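Local coordinates for pesticidal crystal protein Cry2Aa (Bacillus thuringiensis serovar kurstaki, PDB 1I5P) that binds to midgut epithelial cells of dipteran and lepidopteran larvae and promotes their colloid-osmotic lysis as an insecticidal toxin, at residues 266-271 with 491-497; 301-306 with 442-447; 307-311 with 423-427. All blocks are in the same frame, centred on the assembly; numbering follows the deposited sequence.

Contact 1: 266-271 with 491-497; sequences SLMVSS and YTGFTIS
L267 and T495 meet at about a right angle, the leucine laying its CD1 against CG2 of the threonine at 3.9 Å. The same CD1 also comes over the main chain, 3.5 Å from F494 N, where G493 has no side chain. On the other face of the pairing, M268 and F494 approach obliquely. The methionine is extended through its first two torsions and bends at chi3 (83°), which brings its terminal CE to 3.9 Å from F494 CB, while the phenylalanine ring goes on to stack with F624. Between these two layers of side chains runs a two-bridge parallel pairing, L267 with G493 and M268 with F494. Strand 267-268, soon after helix 238-259, lies parallel beside 493-496 in a sheet of the C-terminal lectin-like sandwich, with T495 N bonding to M268 O and M268 N to G493 O. Beyond the end of strand 267-268, T495 also serves as a polar partner. With chi1 at 64° its OG1 faces segment 266-271 and accepts a bond from S270 N at 3.0 Å, and a water joins it to S271 O. S270 answers with its own hydroxyl: OG donates to T495 O at 2.8 Å, the hydroxyl standing above the carbonyl plane, and also takes a proton from a second water and, weakly, from K471 NZ. That second water accepts a bond from S497 N and also meets S271 OG. At the opposite end of the pairing, G493 N reaches S266 O in a short 2.6 Å bond, and a water spans S266 OG and Y491 O.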
loop_
_atom_site.group_PDB
_atom_site.type_symbol
_atom_site.label_atom_id
_atom_site.label_comp_id
_atom_site.label_asym_id
_atom_site.label_seq_id
_atom_site.Cartn_x
_atom_site.Cartn_y
_atom_site.Cartn_z
ATOM N N SER A 266 -10.298 17.017 -0.242
ATOM C CA SER A 266 -10.302 16.907 -1.692
ATOM C C SER A 266 -8.908 16.516 -2.181
ATOM O O SER A 266 -8.338 17.155 -3.067
ATOM C CB SER A 266 -10.732 18.246 -2.303
ATOM O OG SER A 266 -11.151 18.095 -3.643
ATOM N N LEU A 267 -8.362 15.463 -1.584
ATOM C CA LEU A 267 -7.047 14.965 -1.953
ATOM C C LEU A 267 -7.162 13.493 -2.314
ATOM O O LEU A 267 -7.357 12.638 -1.443
ATOM C CB LEU A 267 -6.073 15.118 -0.789
ATOM C CG LEU A 267 -4.677 14.566 -1.072
ATOM C CD1 LEU A 267 -4.080 15.303 -2.263
ATOM C CD2 LEU A 267 -3.796 14.719 0.153
ATOM N N MET A 268 -7.051 13.203 -3.603
ATOM C CA MET A 268 -7.141 11.833 -4.076
ATOM C C MET A 268 -5.795 11.135 -3.875
ATOM O O MET A 268 -4.806 11.494 -4.504
ATOM C CB MET A 268 -7.513 11.809 -5.561
ATOM C CG MET A 268 -7.588 10.409 -6.153
ATOM S SD MET A 268 -7.708 10.401 -7.963
ATOM C CE MET A 268 -5.979 10.553 -8.421
ATOM N N VAL A 269 -5.755 10.158 -2.981
ATOM C CA VAL A 269 -4.531 9.413 -2.737
ATOM C C VAL A 269 -4.463 8.431 -3.903
ATOM O O VAL A 269 -5.178 7.427 -3.914
ATOM C CB VAL A 269 -4.627 8.658 -1.395
ATOM C CG1 VAL A 269 -3.374 7.834 -1.157
ATOM C CG2 VAL A 269 -4.838 9.658 -0.269
ATOM N N SER A 270 -3.617 8.729 -4.886
ATOM C CA SER A 270 -3.507 7.904 -6.086
ATOM C C SER A 270 -2.948 6.504 -5.889
ATOM O O SER A 270 -3.148 5.625 -6.732
ATOM C CB SER A 270 -2.682 8.632 -7.150
ATOM O OG SER A 270 -1.299 8.532 -6.870
ATOM N N SER A 271 -2.240 6.289 -4.789
ATOM C CA SER A 271 -1.679 4.974 -4.510
ATOM C C SER A 271 -1.245 4.873 -3.060
ATOM O O SER A 271 -1.083 5.885 -2.378
ATOM C CB SER A 271 -0.483 4.704 -5.426
ATOM O OG SER A 271 0.541 5.655 -5.207
ATOM N N TYR A 491 -11.878 19.365 -10.280
ATOM C CA TYR A 491 -10.972 20.107 -9.412
ATOM C C TYR A 491 -10.743 19.419 -8.074
ATOM O O TYR A 491 -11.167 19.903 -7.020
ATOM C CB TYR A 491 -11.484 21.532 -9.182
ATOM C CG TYR A 491 -10.451 22.451 -8.560
ATOM C CD1 TYR A 491 -9.087 22.176 -8.676
ATOM C CD2 TYR A 491 -10.831 23.611 -7.885
ATOM C CE1 TYR A 491 -8.130 23.030 -8.142
ATOM C CE2 TYR A 491 -9.877 24.476 -7.343
ATOM C CZ TYR A 491 -8.527 24.176 -7.478
ATOM O OH TYR A 491 -7.568 25.022 -6.968
ATOM N N THR A 492 -10.056 18.287 -8.132
ATOM C CA THR A 492 -9.738 17.501 -6.950
ATOM C C THR A 492 -8.218 17.393 -6.834
ATOM O O THR A 492 -7.521 17.315 -7.849
ATOM C CB THR A 492 -10.325 16.077 -7.064
ATOM O OG1 THR A 492 -11.747 16.157 -7.227
ATOM C CG2 THR A 492 -9.999 15.259 -5.817
ATOM N N GLY A 493 -7.708 17.397 -5.604
ATOM C CA GLY A 493 -6.273 17.270 -5.409
ATOM C C GLY A 493 -5.849 15.832 -5.656
ATOM O O GLY A 493 -6.698 14.953 -5.789
ATOM N N PHE A 494 -4.548 15.583 -5.734
ATOM C CA PHE A 494 -4.063 14.229 -5.972
ATOM C C PHE A 494 -2.608 14.065 -5.562
ATOM O O PHE A 494 -1.857 15.039 -5.497
ATOM C CB PHE A 494 -4.234 13.856 -7.451
ATOM C CG PHE A 494 -3.427 14.706 -8.397
ATOM C CD1 PHE A 494 -2.263 14.210 -8.978
ATOM C CD2 PHE A 494 -3.834 15.998 -8.713
ATOM C CE1 PHE A 494 -1.512 14.988 -9.862
ATOM C CE2 PHE A 494 -3.091 16.787 -9.598
ATOM C CZ PHE A 494 -1.929 16.280 -10.172
ATOM N N THR A 495 -2.212 12.824 -5.293
ATOM C CA THR A 495 -0.844 12.536 -4.889
ATOM C C THR A 495 -0.086 11.779 -5.969
ATOM O O THR A 495 -0.677 11.217 -6.894
ATOM C CB THR A 495 -0.796 11.667 -3.611
ATOM O OG1 THR A 495 -1.375 10.386 -3.893
ATOM C CG2 THR A 495 -1.561 12.321 -2.481
ATOM N N ILE A 496 1.234 11.774 -5.829
ATOM C CA ILE A 496 2.123 11.069 -6.739
ATOM C C ILE A 496 3.214 10.453 -5.885
ATOM O O ILE A 496 3.923 11.168 -5.181
ATOM C CB ILE A 496 2.826 12.007 -7.752
ATOM C CG1 ILE A 496 1.810 12.615 -8.721
ATOM C CG2 ILE A 496 3.887 11.216 -8.524
ATOM C CD1 ILE A 496 2.451 13.534 -9.769
ATOM N N SER A 497 3.341 9.133 -5.931
ATOM C CA SER A 497 4.374 8.476 -5.157
ATOM C C SER A 497 5.722 8.862 -5.734
ATOM O O SER A 497 5.923 8.819 -6.954
ATOM C CB SER A 497 4.227 6.953 -5.216
ATOM O OG SER A 497 5.408 6.334 -4.734
HETATM O O HOH W 1 -11.716 20.706 -4.493
HETATM O O HOH W 2 1.484 7.285 -7.518
HETATM O O HOH W 3 -0.503 8.617 -2.163
#

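Contact 2: 301-306 with 442-447; sequences QVNSNY and LHYNQI
V302 and L442 bring two buried apolar side chains together at about a right angle, CG2 of the valine lying 3.8 Å from CD2 of the leucine. The same CG2 rests on the main chain of the other loop, 3.6 Å from Q446 O, and F295 and L299 of helix 293-300 back the leucine. A second close spot lies further along, where N305 meets the phenol end of Y444. The tyrosine oxygen OH comes to 3.1 Å from N305 CG, with amide and ring planes turned 50° apart. N305 has its CG between the backbone N and the carbonyl carbon (chi1 60°), which directs its amide at Y444. The polar ends of the pair are satisfied elsewhere: Y444 OH bonds to I499 O, and N305 ND2 to A501 O. Between the two spots the loops are joined through water, which accepts a bond from N445 N at 2.7 Å and donates to Q301 O at 3.1 Å. Packing is slacker toward the outside. I447, exposed to solvent, lends just its CD1, at 4.2 Å from V302 CG1 and 4.0 Å from N303 ND2. Segment 442-447 is folded on itself by Q446 N bonding to H443 O, while H443 N donates to Q446 OE1. In segment 301-306, two reverse turns overlap: a type II turn from Q301 to S304, with N303 in its third position at a positive phi (65°), and a type I turn from N303 to Y306. Together they carry the chain from helix 293-300 into strand 308-321 of the beta-prism domain.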
loop_
_atom_site.group_PDB
_atom_site.type_symbol
_atom_site.label_atom_id
_atom_site.label_comp_id
_atom_site.label_asym_id
_atom_site.label_seq_id
_atom_site.Cartn_x
_atom_site.Cartn_y
_atom_site.Cartn_z
ATOM N N GLN A 301 10.806 -3.928 -5.524
ATOM C CA GLN A 301 10.350 -2.673 -6.119
ATOM C C GLN A 301 11.232 -2.181 -7.264
ATOM O O GLN A 301 11.152 -1.020 -7.662
ATOM C CB GLN A 301 10.233 -1.594 -5.045
ATOM C CG GLN A 301 9.107 -1.868 -4.063
ATOM C CD GLN A 301 8.977 -0.786 -3.029
ATOM O OE1 GLN A 301 8.350 0.246 -3.272
ATOM N NE2 GLN A 301 9.576 -1.008 -1.861
ATOM N N VAL A 302 12.078 -3.061 -7.788
ATOM C CA VAL A 302 12.941 -2.685 -8.898
ATOM C C VAL A 302 12.063 -2.388 -10.107
ATOM O O VAL A 302 11.206 -3.191 -10.472
ATOM C CB VAL A 302 13.938 -3.815 -9.247
ATOM C CG1 VAL A 302 14.493 -3.618 -10.666
ATOM C CG2 VAL A 302 15.074 -3.824 -8.240
ATOM N N ASN A 303 12.284 -1.229 -10.717
ATOM C CA ASN A 303 11.528 -0.799 -11.887
ATOM C C ASN A 303 10.056 -0.563 -11.558
ATOM O O ASN A 303 9.195 -0.757 -12.410
ATOM C CB ASN A 303 11.635 -1.838 -13.012
ATOM C CG ASN A 303 13.021 -1.885 -13.650
ATOM O OD1 ASN A 303 13.807 -0.952 -13.516
ATOM N ND2 ASN A 303 13.308 -2.968 -14.370
ATOM N N SER A 304 9.767 -0.150 -10.327
ATOM C CA SER A 304 8.386 0.110 -9.917
ATOM C C SER A 304 7.780 1.292 -10.660
ATOM O O SER A 304 6.561 1.424 -10.724
ATOM C CB SER A 304 8.310 0.394 -8.414
ATOM O OG SER A 304 8.157 -0.803 -7.669
ATOM N N ASN A 305 8.631 2.153 -11.211
ATOM C CA ASN A 305 8.153 3.324 -11.931
ATOM C C ASN A 305 7.836 3.016 -13.393
ATOM O O ASN A 305 7.328 3.867 -14.122
ATOM C CB ASN A 305 9.176 4.458 -11.830
ATOM C CG ASN A 305 10.526 4.085 -12.406
ATOM O OD1 ASN A 305 11.030 2.988 -12.183
ATOM N ND2 ASN A 305 11.127 5.012 -13.145
ATOM N N TYR A 306 8.127 1.790 -13.819
ATOM C CA TYR A 306 7.843 1.381 -15.188
ATOM C C TYR A 306 6.508 0.647 -15.269
ATOM O O TYR A 306 5.929 0.276 -14.242
ATOM C CB TYR A 306 8.961 0.480 -15.723
ATOM C CG TYR A 306 10.207 1.243 -16.106
ATOM C CD1 TYR A 306 11.167 1.571 -15.153
ATOM C CD2 TYR A 306 10.391 1.697 -17.413
ATOM C CE1 TYR A 306 12.281 2.340 -15.487
ATOM C CE2 TYR A 306 11.498 2.466 -17.758
ATOM C CZ TYR A 306 12.436 2.784 -16.795
ATOM O OH TYR A 306 13.513 3.558 -17.153
ATOM N N LEU A 442 19.465 -3.276 -2.760
ATOM C CA LEU A 442 19.608 -2.658 -4.075
ATOM C C LEU A 442 19.239 -1.184 -4.044
ATOM O O LEU A 442 18.460 -0.753 -3.193
ATOM C CB LEU A 442 18.717 -3.362 -5.099
ATOM C CG LEU A 442 19.163 -4.722 -5.622
ATOM C CD1 LEU A 442 19.444 -5.661 -4.469
ATOM C CD2 LEU A 442 18.073 -5.281 -6.519
ATOM N N HIS A 443 19.810 -0.406 -4.961
ATOM C CA HIS A 443 19.483 1.010 -5.034
ATOM C C HIS A 443 18.329 1.146 -6.015
ATOM O O HIS A 443 17.866 0.144 -6.572
ATOM C CB HIS A 443 20.697 1.842 -5.482
ATOM C CG HIS A 443 21.205 1.514 -6.853
ATOM N ND1 HIS A 443 20.533 1.870 -8.003
ATOM C CD2 HIS A 443 22.337 0.890 -7.256
ATOM C CE1 HIS A 443 21.230 1.481 -9.056
ATOM N NE2 HIS A 443 22.329 0.883 -8.630
ATOM N N TYR A 444 17.856 2.373 -6.222
ATOM C CA TYR A 444 16.739 2.624 -7.127
ATOM C C TYR A 444 16.969 1.993 -8.504
ATOM O O TYR A 444 17.967 2.270 -9.170
ATOM C CB TYR A 444 16.521 4.130 -7.276
ATOM C CG TYR A 444 15.231 4.499 -7.974
ATOM C CD1 TYR A 444 14.006 4.436 -7.301
ATOM C CD2 TYR A 444 15.232 4.909 -9.309
ATOM C CE1 TYR A 444 12.811 4.779 -7.943
ATOM C CE2 TYR A 444 14.047 5.253 -9.962
ATOM C CZ TYR A 444 12.840 5.187 -9.269
ATOM O OH TYR A 444 11.674 5.538 -9.904
ATOM N N ASN A 445 16.033 1.139 -8.915
ATOM C CA ASN A 445 16.100 0.458 -10.202
ATOM C C ASN A 445 17.432 -0.210 -10.503
ATOM O O ASN A 445 17.841 -0.294 -11.660
ATOM C CB ASN A 445 15.756 1.429 -11.340
ATOM C CG ASN A 445 14.283 1.774 -11.384
ATOM O OD1 ASN A 445 13.841 2.564 -12.221
ATOM N ND2 ASN A 445 13.511 1.179 -10.482
ATOM N N GLN A 446 18.116 -0.684 -9.472
ATOM C CA GLN A 446 19.378 -1.359 -9.707
ATOM C C GLN A 446 19.110 -2.691 -10.373
ATOM O O GLN A 446 18.229 -3.440 -9.952
ATOM C CB GLN A 446 20.132 -1.598 -8.401
ATOM C CG GLN A 446 21.278 -2.597 -8.541
ATOM C CD GLN A 446 22.266 -2.520 -7.399
ATOM O OE1 GLN A 446 21.894 -2.252 -6.255
ATOM N NE2 GLN A 446 23.533 -2.774 -7.699
ATOM N N ILE A 447 19.867 -2.979 -11.423
ATOM C CA ILE A 447 19.719 -4.237 -12.126
ATOM C C ILE A 447 20.844 -5.156 -11.673
ATOM O O ILE A 447 21.993 -4.997 -12.080
ATOM C CB ILE A 447 19.793 -4.043 -13.652
ATOM C CG1 ILE A 447 18.679 -3.092 -14.108
ATOM C CG2 ILE A 447 19.673 -5.386 -14.352
ATOM C CD1 ILE A 447 17.267 -3.582 -13.795
HETATM O O HOH W 4 13.952 0.338 -7.322
#

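Contact 3: 307-311 with 423-427; sequences ILSGI and IRNIS
R424 O and L308 N share one water, which donates to the carbonyl oxygen at 2.7 Å and accepts a bond from the amide at 2.9 Å. It is the polar link between two strands that otherwise meet through side chains, as befits the beta prism of the middle domain, whose sheets face a common interior. Strand 308-321 belongs to one sheet and strand 422-430 to another; over the short segments their axes pass 7.2 Å apart and cross at 35°. Each strand is interrupted by a classic beta bulge, S309 and G310 both facing N341, and R424 and N425 both facing V467. L308 makes the largest contribution. Its CG lies trans to the main-chain nitrogen (chi1 -179°), sending CD2 across to the second strand, where it settles 3.5 Å from I423 O and 3.7 Å from I426 CG1. The leucine and I426 side chains meet at about a right angle, and I423 CG2 lies beside I426, 4.0 Å from L308 CD2. V340 of strand 329-342 touches L308, I311 and I426 alike, so the apolar layer continues beyond the pair. R424 and N425 point the other way: the arginine NE bonds to K471 O, and N425 OD1 accepts a bond from Y342 OH as well as a weak one from I426 N. Further along, I311 presents its CG2 methyl to I426 CD1 at 4.0 Å.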
loop_
_atom_site.group_PDB
_atom_site.type_symbol
_atom_site.label_atom_id
_atom_site.label_comp_id
_atom_site.label_asym_id
_atom_site.label_seq_id
_atom_site.Cartn_x
_atom_site.Cartn_y
_atom_site.Cartn_z
ATOM N N ILE A 307 6.023 0.447 -16.491
ATOM C CA ILE A 307 4.757 -0.241 -16.702
ATOM C C ILE A 307 4.990 -1.715 -17.016
ATOM O O ILE A 307 5.514 -2.069 -18.074
ATOM C CB ILE A 307 3.950 0.431 -17.829
ATOM C CG1 ILE A 307 3.597 1.863 -17.397
ATOM C CG2 ILE A 307 2.694 -0.372 -18.141
ATOM C CD1 ILE A 307 2.834 2.661 -18.427
ATOM N N LEU A 308 4.605 -2.562 -16.065
ATOM C CA LEU A 308 4.760 -4.014 -16.164
ATOM C C LEU A 308 4.122 -4.584 -17.419
ATOM O O LEU A 308 2.934 -4.383 -17.673
ATOM C CB LEU A 308 4.148 -4.681 -14.928
ATOM C CG LEU A 308 4.211 -6.208 -14.817
ATOM C CD1 LEU A 308 5.666 -6.655 -14.753
ATOM C CD2 LEU A 308 3.457 -6.670 -13.565
ATOM N N SER A 309 4.917 -5.320 -18.185
ATOM C CA SER A 309 4.447 -5.924 -19.422
ATOM C C SER A 309 4.271 -7.429 -19.270
ATOM O O SER A 309 3.266 -7.994 -19.703
ATOM C CB SER A 309 5.442 -5.642 -20.548
ATOM O OG SER A 309 5.017 -6.253 -21.751
ATOM N N GLY A 310 5.256 -8.073 -18.653
ATOM C CA GLY A 310 5.191 -9.509 -18.463
ATOM C C GLY A 310 6.491 -10.101 -17.953
ATOM O O GLY A 310 7.301 -9.414 -17.336
ATOM N N ILE A 311 6.695 -11.385 -18.205
ATOM C CA ILE A 311 7.916 -12.048 -17.770
ATOM C C ILE A 311 8.360 -13.055 -18.811
ATOM O O ILE A 311 7.583 -13.461 -19.678
ATOM C CB ILE A 311 7.721 -12.834 -16.442
ATOM C CG1 ILE A 311 6.746 -13.994 -16.675
ATOM C CG2 ILE A 311 7.194 -11.914 -15.343
ATOM C CD1 ILE A 311 6.734 -15.021 -15.562
ATOM N N ILE A 423 -1.627 -5.870 -9.938
ATOM C CA ILE A 423 -0.265 -6.345 -9.814
ATOM C C ILE A 423 0.527 -5.371 -10.682
ATOM O O ILE A 423 0.588 -5.524 -11.899
ATOM C CB ILE A 423 -0.113 -7.781 -10.347
ATOM C CG1 ILE A 423 -0.850 -8.756 -9.420
ATOM C CG2 ILE A 423 1.365 -8.150 -10.435
ATOM C CD1 ILE A 423 -0.868 -10.185 -9.921
ATOM N N ARG A 424 1.098 -4.350 -10.051
ATOM C CA ARG A 424 1.868 -3.344 -10.769
ATOM C C ARG A 424 3.335 -3.707 -10.952
ATOM O O ARG A 424 4.074 -3.001 -11.632
ATOM C CB ARG A 424 1.749 -1.990 -10.071
ATOM C CG ARG A 424 0.348 -1.389 -10.155
ATOM C CD ARG A 424 -0.098 -1.202 -11.600
ATOM N NE ARG A 424 -1.455 -0.669 -11.674
ATOM C CZ ARG A 424 -2.165 -0.568 -12.792
ATOM N NH1 ARG A 424 -1.650 -0.962 -13.951
ATOM N NH2 ARG A 424 -3.399 -0.087 -12.745
ATOM N N ASN A 425 3.764 -4.798 -10.335
ATOM C CA ASN A 425 5.139 -5.242 -10.499
ATOM C C ASN A 425 5.272 -6.706 -10.131
ATOM O O ASN A 425 4.456 -7.252 -9.388
ATOM C CB ASN A 425 6.109 -4.404 -9.653
ATOM C CG ASN A 425 7.556 -4.524 -10.134
ATOM O OD1 ASN A 425 7.813 -4.984 -11.242
ATOM N ND2 ASN A 425 8.499 -4.097 -9.306
ATOM N N ILE A 426 6.295 -7.348 -10.683
ATOM C CA ILE A 426 6.568 -8.747 -10.400
ATOM C C ILE A 426 8.051 -8.858 -10.086
ATOM O O ILE A 426 8.877 -8.148 -10.660
ATOM C CB ILE A 426 6.238 -9.655 -11.604
ATOM C CG1 ILE A 426 4.724 -9.658 -11.850
ATOM C CG2 ILE A 426 6.730 -11.073 -11.344
ATOM C CD1 ILE A 426 4.304 -10.380 -13.116
ATOM N N SER A 427 8.385 -9.733 -9.150
ATOM C CA SER A 427 9.769 -9.944 -8.782
ATOM C C SER A 427 9.899 -11.419 -8.465
ATOM O O SER A 427 9.080 -12.225 -8.898
ATOM C CB SER A 427 10.136 -9.095 -7.565
ATOM O OG SER A 427 11.536 -9.087 -7.350
HETATM O O HOH W 5 3.530 -1.338 -13.664
#

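In the fold
The three contacts are nested along the chain: contact 1 closes the outermost loop, contact 2 lies within it, and contact 3 within contact 2, since 307-311 follows directly on 301-306 and 423-427 comes before 442-447. The turns of contact 2 sit at the head of the strand packed in contact 3. Contacts 2 and 3 both belong to the middle, beta-prism domain; their centres are 12 Å apart and they touch, N425 ND2 probably bonding to V302 O at 3.1 Å. They build one end of the prism, contact 2 also bonding to I499 and A501. Contact 1, its centre 23 Å from each of the others, instead joins the chain after helix 238-259 to the C-terminal sandwich.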